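Long-range contacts in octopine dehydrogenase (PDB 3C7A), which catalyses the NADH-dependent reductive condensation of L-arginine with pyruvate to give D-octopine, the reverse of octopine dehydrogenation: residues Thr162-Ile171 against Pro192-Met203; Thr16-Arg24 against Thr63-Val71. All blocks are in the same frame, centred on the assembly; numbering follows the deposited sequence.

Overall arrangement
From the N terminus, strand 3-8 and a glycine-rich NADH-binding turn (Gly-10 to Gly-13) lead into helix 12-21. Interaction 2 sets the C-terminal end of this helix and its following turn, in 16-24, against 63-71, closing a loop that runs through strands 27-32 and 51-56. That loop is complete before interaction 1 opens, so the two contacts stand in series, neither nested nor crossing. Interaction 1 closes a second loop, through helix 180-188, by pairing strand 156-171 with strand 193-196, and carries the chain on to helix 200-205. The centres of the two contacts lie about 24 Å apart and their nearest atoms about 8 Å, yet both reach the same mixed sheet.

Interaction 1 of 2, residues Thr162-Ile171 against Pro192-Met203; sequences TKSVLAASLI and PVFRLAKHFLEM
Val-165 to Ala-168 pair in parallel with Val-193 to Leu-196, the short axes 4.8 Å apart at 32°, in residue-for-residue register. Five backbone hydrogen bonds run from Val-193 N to Ser-164 O through to Ala-197 N to Ala-168 O (2.9 Å); Leu-166 N to Val-193 O is weak. Ahead of them, Pro-192 CB packs 3.2 Å from Lys-163 O. On one face Arg-195 reaches across to the neighbouring strand: with CG between backbone N and carbonyl carbon (chi1 73°) and the chain extended to NE, its guanidinium lies flat over Ala-167 CB, 3.9 Å from CZ, with Val-165 CB at its edge. On the other, Leu-166 CB meets the Phe-194 ring at CD1 (3.9 Å), the two side chains pointing the same way. Phe-194 and Leu-196 pack on Leu-181 of helix 180-188, which puts the helix on that face and makes the beta-alpha-beta crossover right-handed. Beyond the strands, Ile-171 CD1 sits over the Phe-200 ring, 4.0 Å from its centroid, a CH-pi contact; Leu-201 CG covers the opposite face. Ser-169 OG packs against the CB atoms of Phe-200 and Met-203, whose CE bends to 3.7 Å from Ala-167 O. Strand pairing thus meets part of the backbone polarity; Gln-185 takes Pro-192 O and Phe-194 N, Glu-142 takes Ala-167 N, and water 1 bridges Leu-170 N to Ala-197 O, while largely apolar packing fastens helix 200-205 alongside.

Interaction 2 of 2, residues Thr16-Arg24 against Thr63-Val71; sequences TLSGLAASR and TEVKSRPKV
Ser-67 OG donates to Gly-19 O at 2.8 Å, the one hydrogen bond between the segments. It arrives in the carbonyl plane on a lone pair, with a C=O...donor angle of 123°. Ser-67 places OG between its backbone N and carbonyl carbon (chi1 63°), which directs the hydroxyl at the helix. Ala-22 CB lies beside this bond, 3.8 Å from Ser-67 OG. Two residues earlier on the strand, Val-65 CG1 approaches Ser-23 OG at 4.0 Å, and Val-65 CG2 makes a looser apolar contact with Leu-20 CD2 (4.4 Å).

A second shell positions these groups. Ser-23 OG turns back to donate to Leu-20 O at 2.7 Å, coming in tilted from that carbonyl plane, so two successive carbonyls near the C-terminal end of the helix, Gly-19 O and Leu-20 O, each receive a serine hydroxyl. A type I turn from Ala-21 to Arg-24 follows. Ser-67 and Val-65 are held in line by backbone hydrogen bonds to Leu-51 and Val-53 of strand 51-56, while Ala-22 also packs on Val-29 of strand 27-32.

Helix 16-21 and strand 63-67 cross at 80°, their axes 7.7 Å apart, so the strand runs across the C-terminal end of the dinucleotide-binding helix. Replacing Ser-67 by alanine is likely to leave Gly-19 O without its hydroxyl donor and this contact with van der Waals packing alone. A small patch of 286 Å² is therefore given direction by one buried serine, whose hydroxyl meets a carbonyl near the negative end of the helix dipole, probably a favourable electrostatic match.

Interaction 1 of 2, residues Thr162-Ile171 against Pro192-Met203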
ATOM      1  N   THR A 162      10.678   7.545 -12.158  1.00 18.13           N
ATOM      2  CA  THR A 162      10.537   6.086 -12.040  1.00 17.99           C
ATOM      3  C   THR A 162      11.620   5.488 -11.128  1.00 17.95           C
ATOM      4  O   THR A 162      12.806   5.802 -11.274  1.00 17.85           O
ATOM      5  CB  THR A 162      10.594   5.399 -13.435  1.00 17.99           C
ATOM      6  OG1 THR A 162       9.620   5.985 -14.307  1.00 17.96           O
ATOM      7  CG2 THR A 162      10.331   3.895 -13.331  1.00 18.00           C
ATOM      8  N   LYS A 163      11.201   4.627 -10.197  1.00 17.80           N
ATOM      9  CA  LYS A 163      12.110   3.928  -9.275  1.00 17.74           C
ATOM     10  C   LYS A 163      13.090   3.013 -10.021  1.00 17.55           C
ATOM     11  O   LYS A 163      12.763   2.489 -11.088  1.00 17.47           O
ATOM     12  CB  LYS A 163      11.314   3.095  -8.259  1.00 17.79           C
ATOM     13  CG  LYS A 163      10.340   3.878  -7.377  1.00 18.10           C
ATOM     14  CD  LYS A 163      10.999   4.394  -6.106  1.00 18.79           C
ATOM     15  CE  LYS A 163       9.970   4.982  -5.151  1.00 19.18           C
ATOM     16  NZ  LYS A 163      10.593   5.513  -3.905  1.00 19.54           N
ATOM     17  N   SER A 164      14.282   2.822  -9.454  1.00 17.33           N
ATOM     18  CA  SER A 164      15.300   1.963 -10.073  1.00 17.18           C
ATOM     19  C   SER A 164      15.139   0.471  -9.738  1.00 16.94           C
ATOM     20  O   SER A 164      15.402  -0.385 -10.589  1.00 16.93           O
ATOM     21  CB  SER A 164      16.718   2.455  -9.746  1.00 17.21           C
ATOM     22  OG  SER A 164      16.987   2.408  -8.356  1.00 17.79           O
ATOM     23  N   VAL A 165      14.718   0.173  -8.506  1.00 16.61           N
ATOM     24  CA  VAL A 165      14.435  -1.207  -8.057  1.00 16.29           C
ATOM     25  C   VAL A 165      13.126  -1.287  -7.245  1.00 15.99           C
ATOM     26  O   VAL A 165      12.677  -0.273  -6.703  1.00 15.97           O
ATOM     27  CB  VAL A 165      15.607  -1.818  -7.222  1.00 16.35           C
ATOM     28  CG1 VAL A 165      16.826  -2.105  -8.101  1.00 16.46           C
ATOM     29  CG2 VAL A 165      15.981  -0.921  -6.038  1.00 16.34           C
ATOM     30  N   LEU A 166      12.532  -2.484  -7.164  1.00 15.62           N
ATOM     31  CA  LEU A 166      11.277  -2.718  -6.412  1.00 15.27           C
ATOM     32  C   LEU A 166      11.055  -4.206  -6.070  1.00 15.01           C
ATOM     33  O   LEU A 166      11.425  -5.082  -6.853  1.00 14.95           O
ATOM     34  CB  LEU A 166      10.071  -2.172  -7.194  1.00 15.22           C
ATOM     35  CG  LEU A 166       8.812  -1.739  -6.430  1.00 15.39           C
ATOM     36  CD1 LEU A 166       9.055  -0.464  -5.626  1.00 15.32           C
ATOM     37  CD2 LEU A 166       7.649  -1.538  -7.394  1.00 15.24           C
ATOM     38  N   ALA A 167      10.437  -4.480  -4.917  1.00 14.74           N
ATOM     39  CA  ALA A 167      10.259  -5.859  -4.417  1.00 14.53           C
ATOM     40  C   ALA A 167       8.800  -6.281  -4.163  1.00 14.40           C
ATOM     41  O   ALA A 167       7.937  -5.437  -3.901  1.00 14.33           O
ATOM     42  CB  ALA A 167      11.099  -6.075  -3.156  1.00 14.55           C
ATOM     43  N   ALA A 168       8.549  -7.594  -4.227  1.00 14.19           N
ATOM     44  CA  ALA A 168       7.210  -8.178  -4.008  1.00 14.11           C
ATOM     45  C   ALA A 168       7.240  -9.589  -3.391  1.00 14.05           C
ATOM     46  O   ALA A 168       8.168 -10.360  -3.640  1.00 14.01           O
ATOM     47  CB  ALA A 168       6.420  -8.196  -5.313  1.00 14.10           C
ATOM     48  N   SER A 169       6.212  -9.919  -2.603  1.00 14.01           N
ATOM     49  CA  SER A 169       6.051 -11.262  -2.013  1.00 14.04           C
ATOM     50  C   SER A 169       5.020 -12.120  -2.768  1.00 14.13           C
ATOM     51  O   SER A 169       4.242 -11.596  -3.571  1.00 13.99           O
ATOM     52  CB  SER A 169       5.681 -11.162  -0.525  1.00 14.03           C
ATOM     53  OG  SER A 169       4.393 -10.594  -0.340  1.00 13.83           O
ATOM     54  N   LEU A 170       5.017 -13.431  -2.501  1.00 14.29           N
ATOM     55  CA  LEU A 170       4.146 -14.379  -3.217  1.00 14.36           C
ATOM     56  C   LEU A 170       3.669 -15.576  -2.372  1.00 14.45           C
ATOM     57  O   LEU A 170       4.457 -16.188  -1.645  1.00 14.47           O
ATOM     58  CB  LEU A 170       4.852 -14.886  -4.488  1.00 14.46           C
ATOM     59  CG  LEU A 170       4.131 -15.857  -5.435  1.00 14.38           C
ATOM     60  CD1 LEU A 170       3.095 -15.138  -6.295  1.00 14.37           C
ATOM     61  CD2 LEU A 170       5.136 -16.588  -6.314  1.00 14.38           C
ATOM     62  N   ILE A 171       2.377 -15.893  -2.488  1.00 14.44           N
ATOM     63  CA  ILE A 171       1.796 -17.125  -1.933  1.00 14.51           C
ATOM     64  C   ILE A 171       1.246 -17.992  -3.076  1.00 14.60           C
ATOM     65  O   ILE A 171       0.350 -17.567  -3.809  1.00 14.41           O
ATOM     66  CB  ILE A 171       0.666 -16.836  -0.897  1.00 14.53           C
ATOM     67  CG1 ILE A 171       1.206 -16.039   0.298  1.00 14.51           C
ATOM     68  CG2 ILE A 171       0.014 -18.142  -0.420  1.00 14.58           C
ATOM     69  CD1 ILE A 171       0.131 -15.489   1.227  1.00 14.44           C
ATOM     70  N   PRO A 192      11.229  -0.327 -13.400  1.00 15.63           N
ATOM     71  CA  PRO A 192      12.241  -0.797 -12.440  1.00 15.54           C
ATOM     72  C   PRO A 192      12.553  -2.290 -12.570  1.00 15.42           C
ATOM     73  O   PRO A 192      11.765  -3.038 -13.156  1.00 15.31           O
ATOM     74  CB  PRO A 192      11.588  -0.529 -11.071  1.00 15.50           C
ATOM     75  CG  PRO A 192      10.280   0.180 -11.357  1.00 15.59           C
ATOM     76  CD  PRO A 192       9.915  -0.176 -12.754  1.00 15.61           C
ATOM     77  N   VAL A 193      13.696  -2.709 -12.024  1.00 15.34           N
ATOM     78  CA  VAL A 193      14.078  -4.127 -11.976  1.00 15.33           C
ATOM     79  C   VAL A 193      13.464  -4.786 -10.732  1.00 15.28           C
ATOM     80  O   VAL A 193      13.750  -4.378  -9.603  1.00 15.16           O
ATOM     81  CB  VAL A 193      15.628  -4.313 -11.981  1.00 15.33           C
ATOM     82  CG1 VAL A 193      16.002  -5.792 -12.035  1.00 15.32           C
ATOM     83  CG2 VAL A 193      16.270  -3.565 -13.148  1.00 15.49           C
ATOM     84  N   PHE A 194      12.625  -5.801 -10.947  1.00 15.38           N
ATOM     85  CA  PHE A 194      11.893  -6.464  -9.857  1.00 15.47           C
ATOM     86  C   PHE A 194      12.635  -7.657  -9.239  1.00 15.52           C
ATOM     87  O   PHE A 194      13.402  -8.344  -9.919  1.00 15.41           O
ATOM     88  CB  PHE A 194      10.500  -6.928 -10.323  1.00 15.45           C
ATOM     89  CG  PHE A 194       9.598  -5.814 -10.814  1.00 15.51           C
ATOM     90  CD1 PHE A 194       9.581  -4.568 -10.188  1.00 15.64           C
ATOM     91  CD2 PHE A 194       8.736  -6.035 -11.884  1.00 15.36           C
ATOM     92  CE1 PHE A 194       8.737  -3.550 -10.641  1.00 15.59           C
ATOM     93  CE2 PHE A 194       7.886  -5.024 -12.341  1.00 15.71           C
ATOM     94  CZ  PHE A 194       7.888  -3.781 -11.718  1.00 15.49           C
ATOM     95  N   ARG A 195      12.385  -7.891  -7.949  1.00 15.60           N
ATOM     96  CA  ARG A 195      12.888  -9.070  -7.227  1.00 15.79           C
ATOM     97  C   ARG A 195      11.826  -9.639  -6.268  1.00 15.80           C
ATOM     98  O   ARG A 195      10.831  -8.972  -5.969  1.00 15.67           O
ATOM     99  CB  ARG A 195      14.185  -8.739  -6.470  1.00 15.79           C
ATOM    100  CG  ARG A 195      13.998  -7.861  -5.232  1.00 15.89           C
ATOM    101  CD  ARG A 195      15.328  -7.493  -4.581  1.00 16.00           C
ATOM    102  NE  ARG A 195      15.140  -6.788  -3.313  1.00 16.43           N
ATOM    103  CZ  ARG A 195      14.945  -5.475  -3.192  1.00 16.94           C
ATOM    104  NH1 ARG A 195      14.909  -4.693  -4.266  1.00 17.00           N
ATOM    105  NH2 ARG A 195      14.784  -4.939  -1.989  1.00 16.91           N
ATOM    106  N   LEU A 196      12.048 -10.865  -5.793  1.00 15.92           N
ATOM    107  CA  LEU A 196      11.138 -11.525  -4.847  1.00 16.04           C
ATOM    108  C   LEU A 196      11.625 -11.471  -3.396  1.00 16.00           C
ATOM    109  O   LEU A 196      12.800 -11.717  -3.117  1.00 15.96           O
ATOM    110  CB  LEU A 196      10.895 -12.983  -5.260  1.00 16.11           C
ATOM    111  CG  LEU A 196       9.544 -13.416  -5.849  1.00 16.30           C
ATOM    112  CD1 LEU A 196       9.021 -12.474  -6.927  1.00 16.60           C
ATOM    113  CD2 LEU A 196       9.636 -14.841  -6.383  1.00 16.25           C
ATOM    114  N   ALA A 197      10.706 -11.153  -2.483  1.00 15.87           N
ATOM    115  CA  ALA A 197      10.983 -11.165  -1.042  1.00 15.79           C
ATOM    116  C   ALA A 197      10.823 -12.573  -0.455  1.00 15.68           C
ATOM    117  O   ALA A 197      10.275 -13.463  -1.111  1.00 15.71           O
ATOM    118  CB  ALA A 197      10.081 -10.169  -0.316  1.00 15.82           C
ATOM    119  N   LYS A 198      11.292 -12.762   0.779  1.00 15.57           N
ATOM    120  CA  LYS A 198      11.317 -14.084   1.426  1.00 15.52           C
ATOM    121  C   LYS A 198       9.973 -14.579   1.984  1.00 15.31           C
ATOM    122  O   LYS A 198       9.669 -15.770   1.885  1.00 15.24           O
ATOM    123  CB  LYS A 198      12.386 -14.132   2.525  1.00 15.50           C
ATOM    124  CG  LYS A 198      13.818 -14.264   2.015  1.00 15.73           C
ATOM    125  CD  LYS A 198      14.810 -14.300   3.174  1.00 15.84           C
ATOM    126  CE  LYS A 198      16.214 -14.668   2.715  1.00 16.53           C
ATOM    127  NZ  LYS A 198      16.863 -13.596   1.902  1.00 17.06           N
ATOM    128  N   HIS A 199       9.187 -13.676   2.575  1.00 15.08           N
ATOM    129  CA  HIS A 199       7.937 -14.046   3.262  1.00 14.91           C
ATOM    130  C   HIS A 199       6.908 -12.911   3.201  1.00 14.76           C
ATOM    131  O   HIS A 199       7.283 -11.737   3.140  1.00 14.64           O
ATOM    132  CB  HIS A 199       8.235 -14.407   4.723  1.00 14.94           C
ATOM    133  CG  HIS A 199       7.219 -15.312   5.353  1.00 14.99           C
ATOM    134  ND1 HIS A 199       6.029 -14.849   5.873  1.00 15.05           N
ATOM    135  CD2 HIS A 199       7.227 -16.648   5.567  1.00 15.22           C
ATOM    136  CE1 HIS A 199       5.342 -15.863   6.370  1.00 15.14           C
ATOM    137  NE2 HIS A 199       6.048 -16.967   6.195  1.00 15.41           N
ATOM    138  N   PHE A 200       5.619 -13.256   3.225  1.00 14.64           N
ATOM    139  CA  PHE A 200       4.550 -12.246   3.140  1.00 14.56           C
ATOM    140  C   PHE A 200       4.363 -11.415   4.419  1.00 14.53           C
ATOM    141  O   PHE A 200       3.876 -10.282   4.358  1.00 14.51           O
ATOM    142  CB  PHE A 200       3.220 -12.851   2.640  1.00 14.53           C
ATOM    143  CG  PHE A 200       2.376 -13.495   3.717  1.00 14.49           C
ATOM    144  CD1 PHE A 200       2.616 -14.806   4.124  1.00 14.54           C
ATOM    145  CD2 PHE A 200       1.317 -12.798   4.299  1.00 14.52           C
ATOM    146  CE1 PHE A 200       1.828 -15.406   5.109  1.00 14.63           C
ATOM    147  CE2 PHE A 200       0.522 -13.388   5.284  1.00 14.43           C
ATOM    148  CZ  PHE A 200       0.779 -14.696   5.691  1.00 14.63           C
ATOM    149  N   LEU A 201       4.747 -11.980   5.563  1.00 14.48           N
ATOM    150  CA  LEU A 201       4.717 -11.255   6.840  1.00 14.52           C
ATOM    151  C   LEU A 201       5.904 -10.297   6.993  1.00 14.53           C
ATOM    152  O   LEU A 201       5.839  -9.339   7.770  1.00 14.49           O
ATOM    153  CB  LEU A 201       4.648 -12.224   8.031  1.00 14.50           C
ATOM    154  CG  LEU A 201       3.343 -12.988   8.303  1.00 14.69           C
ATOM    155  CD1 LEU A 201       3.536 -13.984   9.442  1.00 14.62           C
ATOM    156  CD2 LEU A 201       2.174 -12.053   8.612  1.00 14.88           C
ATOM    157  N   GLU A 202       6.984 -10.568   6.255  1.00 14.55           N
ATOM    158  CA  GLU A 202       8.117  -9.645   6.132  1.00 14.65           C
ATOM    159  C   GLU A 202       7.662  -8.347   5.454  1.00 14.69           C
ATOM    160  O   GLU A 202       7.952  -7.251   5.940  1.00 14.63           O
ATOM    161  CB  GLU A 202       9.262 -10.295   5.335  1.00 14.62           C
ATOM    162  CG  GLU A 202      10.463  -9.378   5.058  1.00 14.72           C
ATOM    163  CD  GLU A 202      11.279  -9.796   3.833  1.00 14.76           C
ATOM    164  OE1 GLU A 202      11.396 -11.012   3.561  1.00 14.38           O
ATOM    165  OE2 GLU A 202      11.812  -8.899   3.142  1.00 14.79           O
ATOM    166  N   MET A 203       6.944  -8.493   4.340  1.00 14.72           N
ATOM    167  CA  MET A 203       6.400  -7.368   3.569  1.00 14.83           C
ATOM    168  C   MET A 203       5.388  -6.549   4.382  1.00 14.85           C
ATOM    169  O   MET A 203       5.353  -5.318   4.281  1.00 14.76           O
ATOM    170  CB  MET A 203       5.772  -7.885   2.263  1.00 14.85           C
ATOM    171  CG  MET A 203       5.129  -6.828   1.349  1.00 15.03           C
ATOM    172  SD  MET A 203       6.260  -5.628   0.603  1.00 15.19           S
ATOM    173  CE  MET A 203       7.270  -6.677  -0.448  1.00 14.93           C
TER
HETATM  174  O   HOH W   1       7.331 -14.505  -0.817  1.00 16.31           O

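Interaction 2 of 2, residues Thr16-Arg24 against Thr63-Val71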
ATOM      1  N   THR A  16      -1.800   5.376 -16.222  1.00 12.03           N
ATOM      2  CA  THR A  16      -0.421   5.045 -16.614  1.00 11.99           C
ATOM      3  C   THR A  16      -0.245   3.564 -16.995  1.00 12.07           C
ATOM      4  O   THR A  16       0.345   3.258 -18.036  1.00 12.08           O
ATOM      5  CB  THR A  16       0.605   5.444 -15.508  1.00 12.06           C
ATOM      6  OG1 THR A  16       0.425   6.820 -15.147  1.00 11.89           O
ATOM      7  CG2 THR A  16       2.046   5.242 -15.987  1.00 11.98           C
ATOM      8  N   LEU A  17      -0.758   2.661 -16.159  1.00 12.07           N
ATOM      9  CA  LEU A  17      -0.624   1.214 -16.386  1.00 12.17           C
ATOM     10  C   LEU A  17      -1.330   0.728 -17.661  1.00 12.22           C
ATOM     11  O   LEU A  17      -0.780  -0.094 -18.401  1.00 12.10           O
ATOM     12  CB  LEU A  17      -1.098   0.416 -15.159  1.00 12.12           C
ATOM     13  CG  LEU A  17      -1.057  -1.122 -15.194  1.00 12.14           C
ATOM     14  CD1 LEU A  17       0.372  -1.666 -15.307  1.00 12.08           C
ATOM     15  CD2 LEU A  17      -1.755  -1.708 -13.973  1.00 12.11           C
ATOM     16  N   SER A  18      -2.538   1.240 -17.908  1.00 12.38           N
ATOM     17  CA  SER A  18      -3.336   0.855 -19.078  1.00 12.59           C
ATOM     18  C   SER A  18      -2.677   1.229 -20.411  1.00 12.64           C
ATOM     19  O   SER A  18      -2.720   0.453 -21.367  1.00 12.63           O
ATOM     20  CB  SER A  18      -4.745   1.456 -18.999  1.00 12.69           C
ATOM     21  OG  SER A  18      -5.498   0.870 -17.949  1.00 13.13           O
ATOM     22  N   GLY A  19      -2.072   2.415 -20.459  1.00 12.67           N
ATOM     23  CA  GLY A  19      -1.393   2.909 -21.658  1.00 12.81           C
ATOM     24  C   GLY A  19      -0.129   2.148 -22.031  1.00 12.94           C
ATOM     25  O   GLY A  19       0.110   1.873 -23.209  1.00 12.89           O
ATOM     26  N   LEU A  20       0.680   1.809 -21.027  1.00 13.03           N
ATOM     27  CA  LEU A  20       1.940   1.089 -21.252  1.00 13.18           C
ATOM     28  C   LEU A  20       1.737  -0.380 -21.643  1.00 13.26           C
ATOM     29  O   LEU A  20       2.393  -0.875 -22.566  1.00 13.13           O
ATOM     30  CB  LEU A  20       2.866   1.201 -20.030  1.00 13.20           C
ATOM     31  CG  LEU A  20       3.408   2.579 -19.621  1.00 13.52           C
ATOM     32  CD1 LEU A  20       4.131   2.492 -18.281  1.00 13.78           C
ATOM     33  CD2 LEU A  20       4.324   3.192 -20.682  1.00 13.93           C
ATOM     34  N   ALA A  21       0.831  -1.063 -20.941  1.00 13.34           N
ATOM     35  CA  ALA A  21       0.543  -2.484 -21.181  1.00 13.58           C
ATOM     36  C   ALA A  21      -0.079  -2.764 -22.555  1.00 13.75           C
ATOM     37  O   ALA A  21       0.239  -3.774 -23.191  1.00 13.72           O
ATOM     38  CB  ALA A  21      -0.347  -3.044 -20.070  1.00 13.56           C
ATOM     39  N   ALA A  22      -0.957  -1.868 -23.005  1.00 13.89           N
ATOM     40  CA  ALA A  22      -1.652  -2.027 -24.288  1.00 14.14           C
ATOM     41  C   ALA A  22      -0.769  -1.746 -25.511  1.00 14.33           C
ATOM     42  O   ALA A  22      -1.193  -1.973 -26.649  1.00 14.28           O
ATOM     43  CB  ALA A  22      -2.917  -1.165 -24.324  1.00 14.10           C
ATOM     44  N   SER A  23       0.449  -1.259 -25.276  1.00 14.60           N
ATOM     45  CA  SER A  23       1.394  -0.978 -26.360  1.00 14.93           C
ATOM     46  C   SER A  23       2.289  -2.178 -26.713  1.00 15.22           C
ATOM     47  O   SER A  23       3.046  -2.126 -27.689  1.00 15.25           O
ATOM     48  CB  SER A  23       2.246   0.259 -26.033  1.00 14.94           C
ATOM     49  OG  SER A  23       3.210  -0.012 -25.025  1.00 14.82           O
ATOM     50  N   ARG A  24       2.190  -3.252 -25.927  1.00 15.42           N
ATOM     51  CA  ARG A  24       3.027  -4.446 -26.117  1.00 15.71           C
ATOM     52  C   ARG A  24       2.388  -5.458 -27.073  1.00 15.99           C
ATOM     53  O   ARG A  24       1.179  -5.699 -27.016  1.00 15.96           O
ATOM     54  CB  ARG A  24       3.332  -5.130 -24.771  1.00 15.65           C
ATOM     55  CG  ARG A  24       3.673  -4.200 -23.594  1.00 15.50           C
ATOM     56  CD  ARG A  24       4.994  -3.451 -23.779  1.00 15.20           C
ATOM     57  NE  ARG A  24       5.311  -2.632 -22.608  1.00 15.00           N
ATOM     58  CZ  ARG A  24       6.267  -1.706 -22.560  1.00 15.09           C
ATOM     59  NH1 ARG A  24       7.023  -1.457 -23.624  1.00 15.13           N
ATOM     60  NH2 ARG A  24       6.466  -1.022 -21.439  1.00 14.53           N
ATOM     61  N   THR A  63       9.691  11.380 -23.952  1.00 29.62           N
ATOM     62  CA  THR A  63       9.251  10.321 -24.869  1.00 29.23           C
ATOM     63  C   THR A  63       7.734  10.108 -24.767  1.00 28.83           C
ATOM     64  O   THR A  63       7.175  10.121 -23.668  1.00 28.79           O
ATOM     65  CB  THR A  63       9.986   8.983 -24.583  1.00 29.28           C
ATOM     66  OG1 THR A  63      11.383   9.227 -24.374  1.00 29.53           O
ATOM     67  CG2 THR A  63       9.821   8.003 -25.741  1.00 29.29           C
ATOM     68  N   GLU A  64       7.083   9.916 -25.916  1.00 28.31           N
ATOM     69  CA  GLU A  64       5.632   9.693 -25.983  1.00 27.88           C
ATOM     70  C   GLU A  64       5.272   8.243 -26.322  1.00 27.29           C
ATOM     71  O   GLU A  64       5.920   7.617 -27.163  1.00 27.30           O
ATOM     72  CB  GLU A  64       4.987  10.629 -27.013  1.00 27.94           C
ATOM     73  CG  GLU A  64       4.860  12.088 -26.578  1.00 28.14           C
ATOM     74  CD  GLU A  64       3.975  12.913 -27.509  1.00 28.36           C
ATOM     75  OE1 GLU A  64       3.933  12.625 -28.725  1.00 28.82           O
ATOM     76  OE2 GLU A  64       3.322  13.860 -27.021  1.00 29.10           O
ATOM     77  N   VAL A  65       4.234   7.726 -25.664  1.00 26.57           N
ATOM     78  CA  VAL A  65       3.706   6.378 -25.924  1.00 25.84           C
ATOM     79  C   VAL A  65       2.196   6.454 -26.197  1.00 25.34           C
ATOM     80  O   VAL A  65       1.454   7.061 -25.422  1.00 25.22           O
ATOM     81  CB  VAL A  65       3.977   5.405 -24.734  1.00 25.87           C
ATOM     82  CG1 VAL A  65       3.517   3.985 -25.065  1.00 25.73           C
ATOM     83  CG2 VAL A  65       5.455   5.400 -24.346  1.00 25.95           C
ATOM     84  N   LYS A  66       1.755   5.841 -27.298  1.00 24.74           N
ATOM     85  CA  LYS A  66       0.342   5.873 -27.711  1.00 24.24           C
ATOM     86  C   LYS A  66      -0.249   4.478 -27.951  1.00 23.78           C
ATOM     87  O   LYS A  66       0.375   3.641 -28.608  1.00 23.74           O
ATOM     88  CB  LYS A  66       0.165   6.734 -28.970  1.00 24.26           C
ATOM     89  CG  LYS A  66       0.431   8.222 -28.770  1.00 24.41           C
ATOM     90  CD  LYS A  66       0.136   9.016 -30.035  1.00 24.41           C
ATOM     91  CE  LYS A  66       0.388  10.500 -29.826  1.00 24.82           C
ATOM     92  NZ  LYS A  66      -0.031  11.314 -31.003  1.00 25.20           N
ATOM     93  N   SER A  67      -1.455   4.243 -27.423  1.00 23.19           N
ATOM     94  CA  SER A  67      -2.154   2.952 -27.557  1.00 22.65           C
ATOM     95  C   SER A  67      -3.674   3.057 -27.337  1.00 22.24           C
ATOM     96  O   SER A  67      -4.184   4.116 -26.964  1.00 22.08           O
ATOM     97  CB  SER A  67      -1.555   1.911 -26.602  1.00 22.72           C
ATOM     98  OG  SER A  67      -1.729   2.295 -25.248  1.00 22.73           O
ATOM     99  N   ARG A  68      -4.383   1.948 -27.570  1.00 21.72           N
ATOM    100  CA  ARG A  68      -5.835   1.864 -27.361  1.00 21.25           C
ATOM    101  C   ARG A  68      -6.266   0.524 -26.740  1.00 20.89           C
ATOM    102  O   ARG A  68      -6.019  -0.534 -27.323  1.00 20.73           O
ATOM    103  CB  ARG A  68      -6.591   2.089 -28.679  1.00 21.32           C
ATOM    104  CG  ARG A  68      -6.909   3.548 -28.996  1.00 21.32           C
ATOM    105  CD  ARG A  68      -7.536   3.711 -30.386  1.00 21.31           C
ATOM    106  NE  ARG A  68      -8.854   3.079 -30.505  1.00 21.47           N
ATOM    107  CZ  ARG A  68     -10.013   3.676 -30.230  1.00 21.58           C
ATOM    108  NH1 ARG A  68     -10.045   4.934 -29.805  1.00 21.62           N
ATOM    109  NH2 ARG A  68     -11.151   3.010 -30.377  1.00 21.44           N
ATOM    110  N   PRO A  69      -6.911   0.569 -25.554  1.00 20.53           N
ATOM    111  CA  PRO A  69      -7.445  -0.632 -24.895  1.00 20.25           C
ATOM    112  C   PRO A  69      -8.627  -1.257 -25.646  1.00 19.92           C
ATOM    113  O   PRO A  69      -9.286  -0.579 -26.439  1.00 19.81           O
ATOM    114  CB  PRO A  69      -7.910  -0.112 -23.525  1.00 20.33           C
ATOM    115  CG  PRO A  69      -7.268   1.236 -23.366  1.00 20.55           C
ATOM    116  CD  PRO A  69      -7.156   1.778 -24.750  1.00 20.53           C
ATOM    117  N   LYS A  70      -8.883  -2.538 -25.382  1.00 19.52           N
ATOM    118  CA  LYS A  70      -9.963  -3.291 -26.031  1.00 19.22           C
ATOM    119  C   LYS A  70     -11.362  -2.827 -25.597  1.00 18.90           C
ATOM    120  O   LYS A  70     -12.234  -2.607 -26.445  1.00 18.78           O
ATOM    121  CB  LYS A  70      -9.786  -4.800 -25.787  1.00 19.34           C
ATOM    122  CG  LYS A  70     -10.862  -5.707 -26.397  1.00 19.75           C
ATOM    123  CD  LYS A  70     -10.662  -5.910 -27.891  1.00 20.51           C
ATOM    124  CE  LYS A  70     -11.747  -6.799 -28.477  1.00 21.21           C
ATOM    125  NZ  LYS A  70     -11.614  -6.929 -29.957  1.00 21.65           N
ATOM    126  N   VAL A  71     -11.568  -2.680 -24.286  1.00 18.45           N
ATOM    127  CA  VAL A  71     -12.865  -2.261 -23.736  1.00 18.07           C
ATOM    128  C   VAL A  71     -12.734  -1.556 -22.373  1.00 17.86           C
ATOM    129  O   VAL A  71     -11.842  -1.877 -21.582  1.00 17.74           O
ATOM    130  CB  VAL A  71     -13.879  -3.458 -23.671  1.00 18.11           C
ATOM    131  CG1 VAL A  71     -13.449  -4.509 -22.647  1.00 17.99           C
ATOM    132  CG2 VAL A  71     -15.304  -2.969 -23.403  1.00 18.14           C
TER